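Local structure of probable chitinase (5JH8) at residues Y33-Q38 with A78-A83; G118-F123 with A157-D162; G253-T258 with V279-S284; L257-G262 with H269-E274. The protein probably binds and hydrolyses chitin as a family 18 glycoside hydrolase with a TIM-barrel fold. All blocks are in the same frame, centred on the assembly; numbering follows the deposited sequence.

Contact 1. Residues Y33-Q38 with A78-A83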
loop_
_atom_site.group_PDB
_atom_site.type_symbol
_atom_site.label_atom_id
_atom_site.label_comp_id
_atom_site.label_asym_id
_atom_site.label_seq_id
_atom_site.Cartn_x
_atom_site.Cartn_y
_atom_site.Cartn_z
ATOM N N TYR A 33 10.032 -9.131 -3.893
ATOM C CA TYR A 33 9.831 -10.475 -4.397
ATOM C C TYR A 33 8.688 -10.528 -5.401
ATOM O O TYR A 33 7.661 -9.861 -5.234
ATOM C CB TYR A 33 9.535 -11.439 -3.238
ATOM C CG TYR A 33 10.520 -11.275 -2.093
ATOM C CD1 TYR A 33 11.805 -11.773 -2.184
ATOM C CD2 TYR A 33 10.181 -10.559 -0.941
ATOM C CE1 TYR A 33 12.705 -11.602 -1.155
ATOM C CE2 TYR A 33 11.077 -10.384 0.074
ATOM C CZ TYR A 33 12.341 -10.899 -0.027
ATOM O OH TYR A 33 13.220 -10.736 1.020
ATOM N N ASN A 34 8.865 -11.380 -6.412
ATOM C CA ASN A 34 7.818 -11.703 -7.371
ATOM C C ASN A 34 7.462 -13.184 -7.250
ATOM O O ASN A 34 8.160 -13.965 -6.583
ATOM C CB ASN A 34 8.280 -11.380 -8.798
ATOM C CG ASN A 34 8.532 -9.893 -9.012
ATOM O OD1 ASN A 34 7.946 -9.043 -8.342
ATOM N ND2 ASN A 34 9.410 -9.575 -9.955
ATOM N N ILE A 35 6.365 -13.571 -7.902
ATOM C CA ILE A 35 5.994 -14.973 -8.037
ATOM C C ILE A 35 5.769 -15.253 -9.512
ATOM O O ILE A 35 5.277 -14.391 -10.250
ATOM C CB ILE A 35 4.762 -15.332 -7.167
ATOM C CG1 ILE A 35 4.562 -16.844 -7.068
ATOM C CG2 ILE A 35 3.513 -14.612 -7.619
ATOM C CD1 ILE A 35 3.622 -17.261 -5.958
ATOM N N THR A 36 6.169 -16.441 -9.953
ATOM C CA THR A 36 5.981 -16.833 -11.342
ATOM C C THR A 36 4.630 -17.525 -11.536
ATOM O O THR A 36 3.957 -17.933 -10.583
ATOM C CB THR A 36 7.087 -17.790 -11.793
ATOM O OG1 THR A 36 6.901 -19.060 -11.163
ATOM C CG2 THR A 36 8.476 -17.240 -11.490
ATOM N N ALA A 37 4.255 -17.709 -12.805
ATOM C CA ALA A 37 3.026 -18.425 -13.125
ATOM C C ALA A 37 3.073 -19.883 -12.693
ATOM O O ALA A 37 2.023 -20.526 -12.629
ATOM C CB ALA A 37 2.727 -18.336 -14.623
ATOM N N GLN A 38 4.252 -20.428 -12.408
ATOM C CA GLN A 38 4.364 -21.777 -11.868
ATOM C C GLN A 38 4.394 -21.792 -10.344
ATOM O O GLN A 38 4.547 -22.858 -9.740
ATOM C CB GLN A 38 5.609 -22.497 -12.413
ATOM C CG GLN A 38 5.619 -22.691 -13.919
ATOM C CD GLN A 38 5.937 -21.420 -14.682
ATOM O OE1 GLN A 38 6.811 -20.643 -14.294
ATOM N NE2 GLN A 38 5.221 -21.199 -15.775
ATOM N N ALA A 78 -2.023 -10.131 -14.967
ATOM C CA ALA A 78 -3.247 -10.860 -14.676
ATOM C C ALA A 78 -3.063 -12.353 -14.907
ATOM O O ALA A 78 -3.633 -13.171 -14.178
ATOM C CB ALA A 78 -4.387 -10.332 -15.552
ATOM N N ASP A 79 -2.256 -12.729 -15.904
ATOM C CA ASP A 79 -2.034 -14.144 -16.199
ATOM C C ASP A 79 -1.330 -14.859 -15.047
ATOM O O ASP A 79 -1.677 -15.999 -14.719
ATOM C CB ASP A 79 -1.230 -14.300 -17.489
ATOM C CG ASP A 79 -2.043 -13.993 -18.741
ATOM O OD1 ASP A 79 -3.292 -13.936 -18.657
ATOM O OD2 ASP A 79 -1.430 -13.817 -19.813
ATOM N N ILE A 80 -0.325 -14.223 -14.430
ATOM C CA ILE A 80 0.330 -14.843 -13.279
ATOM C C ILE A 80 -0.663 -15.016 -12.138
ATOM O O ILE A 80 -0.718 -16.071 -11.496
ATOM C CB ILE A 80 1.579 -14.048 -12.856
ATOM C CG1 ILE A 80 2.691 -14.249 -13.879
ATOM C CG2 ILE A 80 2.060 -14.494 -11.473
ATOM C CD1 ILE A 80 3.915 -13.389 -13.654
ATOM N N ALA A 81 -1.463 -13.986 -11.856
ATOM C CA ALA A 81 -2.436 -14.125 -10.779
ATOM C C ALA A 81 -3.419 -15.247 -11.075
ATOM O O ALA A 81 -3.789 -16.013 -10.184
ATOM C CB ALA A 81 -3.157 -12.801 -10.526
ATOM N N HIS A 82 -3.860 -15.352 -12.327
ATOM C CA HIS A 82 -4.765 -16.431 -12.705
ATOM C C HIS A 82 -4.127 -17.804 -12.480
ATOM O O HIS A 82 -4.739 -18.699 -11.889
ATOM C CB HIS A 82 -5.166 -16.281 -14.167
ATOM C CG HIS A 82 -5.962 -17.439 -14.668
ATOM N ND1 HIS A 82 -7.291 -17.605 -14.359
ATOM C CD2 HIS A 82 -5.607 -18.517 -15.401
ATOM C CE1 HIS A 82 -7.734 -18.721 -14.909
ATOM N NE2 HIS A 82 -6.728 -19.298 -15.543
ATOM N N ALA A 83 -2.893 -17.978 -12.950
ATOM C CA ALA A 83 -2.209 -19.265 -12.833
ATOM C C ALA A 83 -1.997 -19.650 -11.370
ATOM O O ALA A 83 -2.304 -20.772 -10.966
ATOM C CB ALA A 83 -0.880 -19.205 -13.586
#
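I80 is first to reach the strand end I35 and the loop residues T36 and A37, and both branches of its side chain take part. CG2, set anti to the backbone N, lies 3.4 Å from I35 O and also against the carbonyl carbon of T36. I80 CG2 meets CG2 of I35 at 4.1 Å, the two isoleucines running past one another antiparallel. The other branch runs beside the backbone N (chi1 -72°) and brings I80 CG1 to 3.9 Å from A37 N, with the methyl of A37 close by. One helical turn further on, A83 points its CB at the loop, where it touches A37 CB at 3.9 Å and sits 3.3 Å from A37 O. No hydrogen bond joins the two segments, so the contact rests on methyl and methylene groups laid against each other and against the backbone at and just past the strand end. T36 turns its side chain from the helix, and its OG1 is bonded to A40 N. In the barrel, residues 33-35 end strand 27-35, with I35 packed on V67 of the parallel strand 63-68 and on F112. Helix 78-85 covers the loop that leaves this strand end, near the surface, and H82 on it bonds to D119 at the start of helix 120-135.

Contact 2. Residues G118-F123 with A157-D162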
loop_
_atom_site.group_PDB
_atom_site.type_symbol
_atom_site.label_atom_id
_atom_site.label_comp_id
_atom_site.label_asym_id
_atom_site.label_seq_id
_atom_site.Cartn_x
_atom_site.Cartn_y
_atom_site.Cartn_z
ATOM N N GLY A 118 -12.613 -11.789 -14.029
ATOM C CA GLY A 118 -13.047 -13.174 -14.100
ATOM C C GLY A 118 -12.408 -14.085 -13.075
ATOM O O GLY A 118 -12.846 -15.229 -12.916
ATOM N N ASP A 119 -11.381 -13.607 -12.387
ATOM C CA ASP A 119 -10.673 -14.381 -11.376
ATOM C C ASP A 119 -11.112 -14.060 -9.958
ATOM O O ASP A 119 -10.461 -14.509 -9.019
ATOM C CB ASP A 119 -9.168 -14.174 -11.514
ATOM C CG ASP A 119 -8.589 -14.969 -12.658
ATOM O OD1 ASP A 119 -8.980 -16.150 -12.802
ATOM O OD2 ASP A 119 -7.764 -14.420 -13.422
ATOM N N ARG A 120 -12.236 -13.361 -9.783
ATOM C CA ARG A 120 -12.703 -12.990 -8.449
ATOM C C ARG A 120 -12.738 -14.191 -7.510
ATOM O O ARG A 120 -12.122 -14.190 -6.435
ATOM C CB ARG A 120 -14.085 -12.341 -8.532
ATOM C CG ARG A 120 -14.703 -11.992 -7.179
ATOM C CD ARG A 120 -16.110 -11.488 -7.386
ATOM N NE ARG A 120 -16.836 -11.095 -6.190
ATOM C CZ ARG A 120 -16.840 -9.864 -5.681
ATOM N NH1 ARG A 120 -16.114 -8.912 -6.230
ATOM N NH2 ARG A 120 -17.572 -9.578 -4.617
ATOM N N ASN A 121 -13.455 -15.237 -7.907
ATOM C CA ASN A 121 -13.611 -16.385 -7.021
ATOM C C ASN A 121 -12.345 -17.237 -6.956
ATOM O O ASN A 121 -12.043 -17.818 -5.909
ATOM C CB ASN A 121 -14.814 -17.228 -7.425
ATOM C CG ASN A 121 -16.135 -16.512 -7.199
ATOM O OD1 ASN A 121 -16.212 -15.520 -6.467
ATOM N ND2 ASN A 121 -17.190 -17.018 -7.833
ATOM N N ASN A 122 -11.586 -17.321 -8.049
ATOM C CA ASN A 122 -10.313 -18.037 -8.023
ATOM C C ASN A 122 -9.364 -17.404 -7.024
ATOM O O ASN A 122 -8.715 -18.096 -6.239
ATOM C CB ASN A 122 -9.670 -18.014 -9.409
ATOM C CG ASN A 122 -10.415 -18.847 -10.421
ATOM O OD1 ASN A 122 -11.057 -19.845 -10.078
ATOM N ND2 ASN A 122 -10.313 -18.461 -11.691
ATOM N N PHE A 123 -9.260 -16.077 -7.049
ATOM C CA PHE A 123 -8.349 -15.375 -6.152
ATOM C C PHE A 123 -8.803 -15.519 -4.698
ATOM O O PHE A 123 -7.982 -15.759 -3.802
ATOM C CB PHE A 123 -8.236 -13.910 -6.590
ATOM C CG PHE A 123 -7.235 -13.125 -5.783
ATOM C CD1 PHE A 123 -5.914 -13.535 -5.688
ATOM C CD2 PHE A 123 -7.620 -11.989 -5.099
ATOM C CE1 PHE A 123 -5.002 -12.808 -4.920
ATOM C CE2 PHE A 123 -6.702 -11.250 -4.344
ATOM C CZ PHE A 123 -5.400 -11.666 -4.253
ATOM N N ALA A 157 -11.589 -3.082 -12.822
ATOM C CA ALA A 157 -10.367 -3.042 -12.031
ATOM C C ALA A 157 -10.562 -3.578 -10.622
ATOM O O ALA A 157 -9.580 -3.947 -9.973
ATOM C CB ALA A 157 -9.844 -1.606 -11.938
ATOM N N ASN A 158 -11.799 -3.613 -10.139
ATOM C CA ASN A 158 -12.094 -3.902 -8.747
ATOM C C ASN A 158 -12.854 -5.200 -8.520
ATOM O O ASN A 158 -12.785 -5.751 -7.413
ATOM C CB ASN A 158 -12.918 -2.752 -8.152
ATOM C CG ASN A 158 -12.176 -1.445 -8.162
ATOM O OD1 ASN A 158 -10.958 -1.434 -8.015
ATOM N ND2 ASN A 158 -12.897 -0.337 -8.326
ATOM N N TYR A 159 -13.574 -5.707 -9.525
ATOM C CA TYR A 159 -14.445 -6.851 -9.297
ATOM C C TYR A 159 -13.664 -8.113 -8.936
ATOM O O TYR A 159 -14.222 -9.013 -8.300
ATOM C CB TYR A 159 -15.349 -7.098 -10.514
ATOM C CG TYR A 159 -16.411 -8.140 -10.247
ATOM C CD1 TYR A 159 -17.475 -7.867 -9.399
ATOM C CD2 TYR A 159 -16.354 -9.394 -10.834
ATOM C CE1 TYR A 159 -18.429 -8.806 -9.131
ATOM C CE2 TYR A 159 -17.323 -10.347 -10.586
ATOM C CZ TYR A 159 -18.356 -10.046 -9.730
ATOM O OH TYR A 159 -19.334 -10.974 -9.466
ATOM N N GLY A 160 -12.386 -8.210 -9.300
ATOM C CA GLY A 160 -11.604 -9.362 -8.884
ATOM C C GLY A 160 -11.382 -9.463 -7.388
ATOM O O GLY A 160 -10.919 -10.508 -6.926
ATOM N N TYR A 161 -11.690 -8.399 -6.634
ATOM C CA TYR A 161 -11.415 -8.326 -5.201
ATOM C C TYR A 161 -12.725 -8.389 -4.414
ATOM O O TYR A 161 -13.493 -7.421 -4.367
ATOM C CB TYR A 161 -10.629 -7.070 -4.869
ATOM C CG TYR A 161 -9.327 -7.000 -5.627
ATOM C CD1 TYR A 161 -8.188 -7.619 -5.133
ATOM C CD2 TYR A 161 -9.246 -6.366 -6.850
ATOM C CE1 TYR A 161 -6.993 -7.583 -5.810
ATOM C CE2 TYR A 161 -8.066 -6.335 -7.562
ATOM C CZ TYR A 161 -6.930 -6.934 -7.040
ATOM O OH TYR A 161 -5.768 -6.883 -7.779
ATOM N N ASP A 162 -12.991 -9.550 -3.820
ATOM C CA ASP A 162 -14.181 -9.785 -2.999
ATOM C C ASP A 162 -13.730 -9.576 -1.555
ATOM O O ASP A 162 -13.163 -10.473 -0.926
ATOM C CB ASP A 162 -14.651 -11.212 -3.239
ATOM C CG ASP A 162 -15.868 -11.603 -2.418
ATOM O OD1 ASP A 162 -16.217 -10.921 -1.422
ATOM O OD2 ASP A 162 -16.490 -12.620 -2.794
HETATM O O HOH W 1 -11.263 -11.766 -4.414
HETATM O O HOH W 2 -15.526 -5.948 -5.829
HETATM O O HOH W 3 -15.123 -14.510 -4.101
#
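The start of helix 120-135 meets a type I beta turn, N158 to Y161, in the loop leading into helix 163-169, and R120 from the first turn of the helix carries most of the contact. Its chain is extended, with CG anti to the backbone N (chi1 176°), which lays the arm across the turn and slots the guanidinium between Y159 and D162. On one face is the Y159 ring, stacked nearly flat with planes 18° apart and off-centre for the cation-pi contact; R120 CD makes a CH-pi contact over the same ring, 3.8 Å from its centroid. The opposite face is covered by D162, whose CB lies over the middle of the group. The D162 carboxylate is also stacked there. The salt bridge from R120 NH2 to D162 OD2 is long at 3.7 Å, and OD2 lies well off the guanidinium plane, so this is charge attraction without a hydrogen bond. The bond from R120 NH1 to Y159 O, 2.8 Å and in the guanidinium plane, helps fix its rotation. Water 2 accepts from NH1 too. Near the backbone, R120 CA approaches G160 O at 3.4 Å, and water 1 bridges the segments, donating to R120 O and G160 O and accepting from D162 N. Water 3 joins N121 OD1 to D162 OD2. Deeper in, F123 CE2 meets Y161 CE1 at 4.0 Å. D162 OD1 caps helix 163-169 through A165 N. F123 and Y161 both rest on strand 142-146, Y161 OH bonds to F112 O, and helix 78-85 packs against N122 and F123.

Contact 3. Residues G253-T258 with V279-S284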
loop_
_atom_site.group_PDB
_atom_site.type_symbol
_atom_site.label_atom_id
_atom_site.label_comp_id
_atom_site.label_asym_id
_atom_site.label_seq_id
_atom_site.Cartn_x
_atom_site.Cartn_y
_atom_site.Cartn_z
ATOM N N GLY A 253 -12.439 19.617 2.575
ATOM C CA GLY A 253 -13.376 18.555 2.253
ATOM C C GLY A 253 -12.717 17.231 1.942
ATOM O O GLY A 253 -13.356 16.184 2.080
ATOM N N THR A 254 -11.460 17.254 1.514
ATOM C CA THR A 254 -10.730 16.031 1.204
ATOM C C THR A 254 -9.467 15.873 2.039
ATOM O O THR A 254 -8.691 14.939 1.801
ATOM C CB THR A 254 -10.342 15.978 -0.285
ATOM O OG1 THR A 254 -9.343 16.968 -0.559
ATOM C CG2 THR A 254 -11.548 16.175 -1.184
ATOM N N HIS A 255 -9.216 16.775 2.977
ATOM C CA HIS A 255 -7.982 16.789 3.755
ATOM C C HIS A 255 -6.772 16.534 2.868
ATOM O O HIS A 255 -5.995 15.602 3.062
ATOM C CB HIS A 255 -8.033 15.835 4.952
ATOM C CG HIS A 255 -8.896 16.343 6.049
ATOM N ND1 HIS A 255 -8.495 17.365 6.879
ATOM C CD2 HIS A 255 -10.170 16.043 6.394
ATOM C CE1 HIS A 255 -9.471 17.635 7.726
ATOM N NE2 HIS A 255 -10.498 16.853 7.452
ATOM N N SER A 256 -6.612 17.408 1.874
ATOM C CA SER A 256 -5.526 17.293 0.914
ATOM C C SER A 256 -4.980 18.679 0.622
ATOM O O SER A 256 -5.718 19.662 0.674
ATOM C CB SER A 256 -6.021 16.601 -0.359
ATOM O OG SER A 256 -6.546 15.313 -0.069
ATOM N N LEU A 257 -3.698 18.740 0.289
ATOM C CA LEU A 257 -3.009 19.981 0.000
ATOM C C LEU A 257 -2.815 20.115 -1.502
ATOM O O LEU A 257 -2.393 19.157 -2.161
ATOM C CB LEU A 257 -1.663 19.998 0.711
ATOM C CG LEU A 257 -0.947 21.342 0.692
ATOM C CD1 LEU A 257 -1.598 22.301 1.671
ATOM C CD2 LEU A 257 0.531 21.144 1.011
ATOM N N THR A 258 -3.102 21.303 -2.050
ATOM C CA THR A 258 -2.899 21.525 -3.475
ATOM C C THR A 258 -2.197 22.854 -3.710
ATOM O O THR A 258 -2.335 23.801 -2.937
ATOM C CB THR A 258 -4.219 21.423 -4.255
ATOM O OG1 THR A 258 -3.963 21.469 -5.665
ATOM C CG2 THR A 258 -5.181 22.524 -3.904
ATOM N N VAL A 279 -2.052 13.871 7.117
ATOM C CA VAL A 279 -1.547 12.569 7.535
ATOM C C VAL A 279 -2.088 12.204 8.914
ATOM O O VAL A 279 -2.509 11.066 9.146
ATOM C CB VAL A 279 -0.007 12.537 7.461
ATOM C CG1 VAL A 279 0.550 11.301 8.183
ATOM C CG2 VAL A 279 0.420 12.569 6.008
ATOM N N ALA A 280 -2.065 13.151 9.857
ATOM C CA ALA A 280 -2.600 12.871 11.184
ATOM C C ALA A 280 -4.083 12.539 11.110
ATOM O O ALA A 280 -4.540 11.593 11.754
ATOM C CB ALA A 280 -2.355 14.051 12.128
ATOM N N LEU A 281 -4.845 13.281 10.299
ATOM C CA LEU A 281 -6.270 12.993 10.153
ATOM C C LEU A 281 -6.464 11.569 9.637
ATOM O O LEU A 281 -7.276 10.795 10.165
ATOM C CB LEU A 281 -6.928 14.034 9.231
ATOM C CG LEU A 281 -8.440 13.962 8.968
ATOM C CD1 LEU A 281 -8.809 12.920 7.950
ATOM C CD2 LEU A 281 -9.219 13.726 10.247
ATOM N N LYS A 282 -5.731 11.210 8.588
ATOM C CA LYS A 282 -5.909 9.889 7.987
ATOM C C LYS A 282 -5.462 8.777 8.937
ATOM O O LYS A 282 -6.110 7.727 8.988
ATOM C CB LYS A 282 -5.243 9.860 6.616
ATOM C CG LYS A 282 -6.006 10.790 5.667
ATOM C CD LYS A 282 -5.238 11.274 4.443
ATOM C CE LYS A 282 -6.015 12.436 3.814
ATOM N NZ LYS A 282 -5.354 12.953 2.592
ATOM N N ALA A 283 -4.418 9.009 9.737
ATOM C CA ALA A 283 -4.029 8.032 10.750
ATOM C C ALA A 283 -5.064 7.929 11.864
ATOM O O ALA A 283 -5.281 6.846 12.431
ATOM C CB ALA A 283 -2.643 8.365 11.284
ATOM N N SER A 284 -5.721 9.047 12.190
ATOM C CA SER A 284 -6.727 9.041 13.250
ATOM C C SER A 284 -7.929 8.195 12.881
ATOM O O SER A 284 -8.712 7.826 13.763
ATOM C CB SER A 284 -7.168 10.471 13.572
ATOM O OG SER A 284 -8.144 10.976 12.673
#
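H255 has a left-handed backbone, with phi at 43°, and offers the helix both its ring and its carbonyl. L281 stands over the imidazole: its CG lies 3.7 Å from the ring centroid, only 8° off the ring normal, and the two side chains cross at about a right angle. L281 CD1 also comes to 3.7 Å from H255 CD2. H255 ND1 is bonded to Y250 OH, on the neighbouring strand 249-251. H255 and S256 together face D251, a G1 beta bulge between strand 249-251 and strand 256-262, and the left-handed residue belongs to that bulge. K282, from the next position of helix 276-289, is extended beyond CG, and its NZ donates to H255 O at 2.8 Å from a position tilted out of the carbonyl plane. K282 CE packs 4.1 Å from H255 CB on the way. The same NZ forms a salt bridge with E274 and a hydrogen bond with A191 O, so this buried charge has three partners, and the nearby carboxylate probably helps keep it protonated. S256 OG bonds to T254 O at 2.9 Å, while T254 OG1 is held by D251. Helix 193-206 touches the same residues, S193 lying against both H255 and L281.

Contact 4. Residues L257-G262 with H269-E274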
loop_
_atom_site.group_PDB
_atom_site.type_symbol
_atom_site.label_atom_id
_atom_site.label_comp_id
_atom_site.label_asym_id
_atom_site.label_seq_id
_atom_site.Cartn_x
_atom_site.Cartn_y
_atom_site.Cartn_z
ATOM N N LEU A 257 -3.698 18.740 0.289
ATOM C CA LEU A 257 -3.009 19.981 0.000
ATOM C C LEU A 257 -2.815 20.115 -1.502
ATOM O O LEU A 257 -2.393 19.157 -2.161
ATOM C CB LEU A 257 -1.663 19.998 0.711
ATOM C CG LEU A 257 -0.947 21.342 0.692
ATOM C CD1 LEU A 257 -1.598 22.301 1.671
ATOM C CD2 LEU A 257 0.531 21.144 1.011
ATOM N N THR A 258 -3.102 21.303 -2.050
ATOM C CA THR A 258 -2.899 21.525 -3.475
ATOM C C THR A 258 -2.197 22.854 -3.710
ATOM O O THR A 258 -2.335 23.801 -2.937
ATOM C CB THR A 258 -4.219 21.423 -4.255
ATOM O OG1 THR A 258 -3.963 21.469 -5.665
ATOM C CG2 THR A 258 -5.181 22.524 -3.904
ATOM N N PHE A 259 -1.442 22.923 -4.798
ATOM C CA PHE A 259 -0.881 24.187 -5.246
ATOM C C PHE A 259 -0.601 24.097 -6.729
ATOM O O PHE A 259 -0.566 23.013 -7.311
ATOM C CB PHE A 259 0.366 24.623 -4.457
ATOM C CG PHE A 259 1.510 23.640 -4.464
ATOM C CD1 PHE A 259 1.571 22.625 -3.520
ATOM C CD2 PHE A 259 2.572 23.779 -5.353
ATOM C CE1 PHE A 259 2.624 21.752 -3.496
ATOM C CE2 PHE A 259 3.641 22.893 -5.313
ATOM C CZ PHE A 259 3.655 21.894 -4.377
ATOM N N ASN A 260 -0.426 25.264 -7.332
ATOM C CA ASN A 260 -0.082 25.369 -8.728
ATOM C C ASN A 260 1.183 26.191 -8.869
ATOM O O ASN A 260 1.582 26.937 -7.968
ATOM C CB ASN A 260 -1.175 26.086 -9.517
ATOM C CG ASN A 260 -2.471 25.347 -9.493
ATOM O OD1 ASN A 260 -2.707 24.437 -10.294
ATOM N ND2 ASN A 260 -3.343 25.737 -8.570
ATOM N N TYR A 261 1.793 26.062 -10.041
ATOM C CA TYR A 261 2.927 26.905 -10.367
ATOM C C TYR A 261 3.113 26.936 -11.876
ATOM O O TYR A 261 2.662 26.041 -12.595
ATOM C CB TYR A 261 4.187 26.432 -9.645
ATOM C CG TYR A 261 4.727 25.067 -10.042
ATOM C CD1 TYR A 261 5.615 24.943 -11.091
ATOM C CD2 TYR A 261 4.384 23.914 -9.343
ATOM C CE1 TYR A 261 6.149 23.716 -11.443
ATOM C CE2 TYR A 261 4.919 22.679 -9.686
ATOM C CZ TYR A 261 5.798 22.591 -10.743
ATOM O OH TYR A 261 6.339 21.388 -11.096
ATOM N N GLY A 262 3.765 27.995 -12.352
ATOM C CA GLY A 262 4.100 28.127 -13.750
ATOM C C GLY A 262 5.541 27.727 -13.976
ATOM O O GLY A 262 6.459 28.340 -13.426
ATOM N N HIS A 269 1.430 23.806 -13.762
ATOM C CA HIS A 269 1.383 22.553 -13.024
ATOM C C HIS A 269 0.368 22.611 -11.897
ATOM O O HIS A 269 0.047 23.688 -11.377
ATOM C CB HIS A 269 2.761 22.256 -12.440
ATOM C CG HIS A 269 3.740 21.752 -13.446
ATOM N ND1 HIS A 269 4.388 20.542 -13.317
ATOM C CD2 HIS A 269 4.168 22.287 -14.612
ATOM C CE1 HIS A 269 5.188 20.364 -14.353
ATOM N NE2 HIS A 269 5.068 21.406 -15.157
ATOM N N THR A 270 -0.120 21.431 -11.518
ATOM C CA THR A 270 -1.011 21.257 -10.387
ATOM C C THR A 270 -0.455 20.121 -9.541
ATOM O O THR A 270 -0.204 19.030 -10.063
ATOM C CB THR A 270 -2.407 20.850 -10.861
ATOM O OG1 THR A 270 -2.926 21.837 -11.745
ATOM C CG2 THR A 270 -3.369 20.749 -9.738
ATOM N N VAL A 271 -0.251 20.379 -8.253
ATOM C CA VAL A 271 0.199 19.367 -7.312
ATOM C C VAL A 271 -0.924 19.077 -6.338
ATOM O O VAL A 271 -1.580 19.995 -5.851
ATOM C CB VAL A 271 1.441 19.859 -6.537
ATOM C CG1 VAL A 271 1.843 18.871 -5.432
ATOM C CG2 VAL A 271 2.594 20.122 -7.493
ATOM N N TRP A 272 -1.125 17.803 -6.038
ATOM C CA TRP A 272 -1.944 17.361 -4.915
ATOM C C TRP A 272 -1.092 16.454 -4.039
ATOM O O TRP A 272 -0.470 15.512 -4.550
ATOM C CB TRP A 272 -3.183 16.603 -5.379
ATOM C CG TRP A 272 -4.260 17.486 -5.913
ATOM C CD1 TRP A 272 -4.432 17.866 -7.211
ATOM C CD2 TRP A 272 -5.326 18.092 -5.174
ATOM N NE1 TRP A 272 -5.547 18.660 -7.333
ATOM C CE2 TRP A 272 -6.109 18.820 -6.093
ATOM C CE3 TRP A 272 -5.693 18.096 -3.833
ATOM C CZ2 TRP A 272 -7.237 19.555 -5.701
ATOM C CZ3 TRP A 272 -6.794 18.807 -3.450
ATOM C CH2 TRP A 272 -7.565 19.523 -4.375
ATOM N N THR A 273 -1.050 16.736 -2.735
ATOM C CA THR A 273 -0.233 15.960 -1.820
ATOM C C THR A 273 -0.815 16.085 -0.416
ATOM O O THR A 273 -1.958 16.524 -0.218
ATOM C CB THR A 273 1.243 16.362 -1.932
ATOM O OG1 THR A 273 2.024 15.402 -1.220
ATOM C CG2 THR A 273 1.479 17.769 -1.421
ATOM N N GLU A 274 -0.014 15.661 0.553
ATOM C CA GLU A 274 -0.361 15.623 1.968
ATOM C C GLU A 274 0.409 16.703 2.722
ATOM O O GLU A 274 1.429 17.222 2.251
ATOM C CB GLU A 274 0.008 14.270 2.612
ATOM C CG GLU A 274 -0.545 13.028 1.902
ATOM C CD GLU A 274 -2.052 12.998 1.841
ATOM O OE1 GLU A 274 -2.700 13.387 2.855
ATOM O OE2 GLU A 274 -2.592 12.595 0.783
#
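Backbone bonds between L257, F259 and Y261 on one strand and T273, V271 and H269 on the other make this an antiparallel hairpin. Each of these three pairs exchanges two; the straightest runs from V271 N to F259 O, 2.8 Å at 175°. V271 O takes a second donor, T258 OG1 at 2.8 Å, which reaches it from the opposite face of the carbonyl plane to F259 N. T258 OG1 is placed for this by lying anti to the backbone N (chi1 -172°).

Most of the side-chain packing sets carbon over ring faces. In the non-hydrogen-bonded pair T258-W272, T258 CB sits squarely over the six-membered ring of the indole, 3.5 Å from its centroid. On the other side of the sheet, F259 lies beside V271, whose CB is 3.8 Å from the phenyl centroid and whose CG1 touches F259 CE1 at 3.6 Å. H269 CB lies over the Y261 ring, 3.6 Å from its centroid. The imidazole and phenol planes are 19° apart but displaced, with little overlap. Two polar ends of this pair share one partner, D222: its OD2 bonds to Y261 OH and its OD1 to H269 ND1.

Strand 268-273 has 212-222 as its other neighbour, through W272 with Y221, and strand 256-262 pairs with 249-251. Helix 237-244 covers the face bearing F259 and Y261, with L240 against both rings and Y244 stacked on Y261. On the face bearing T258 and W272, the indole touches R249 and D251 of strand 249-251.

Contacts 1 and 2 lie on the same side of the chain's centre; contact 1 is on the opposite side from contacts 3 and 4, with about 25 Å between nearest atoms. Contact 1 is a surface contact of small apolar groups against each other and against backbone; contact 2, partly buried, relies on a sandwiched guanidinium and ordered water. One probable hydrogen bond ties these two together. Contacts 3 and 4 share L257 and T258 of strand 256-262 and are linked by one salt bridge. Contact 4 is the most buried, a paired hairpin with aromatic faces, whereas contact 3, partly buried, fastens that hairpin's base to helix 276-289 through one lysine and a leucine-imidazole contact.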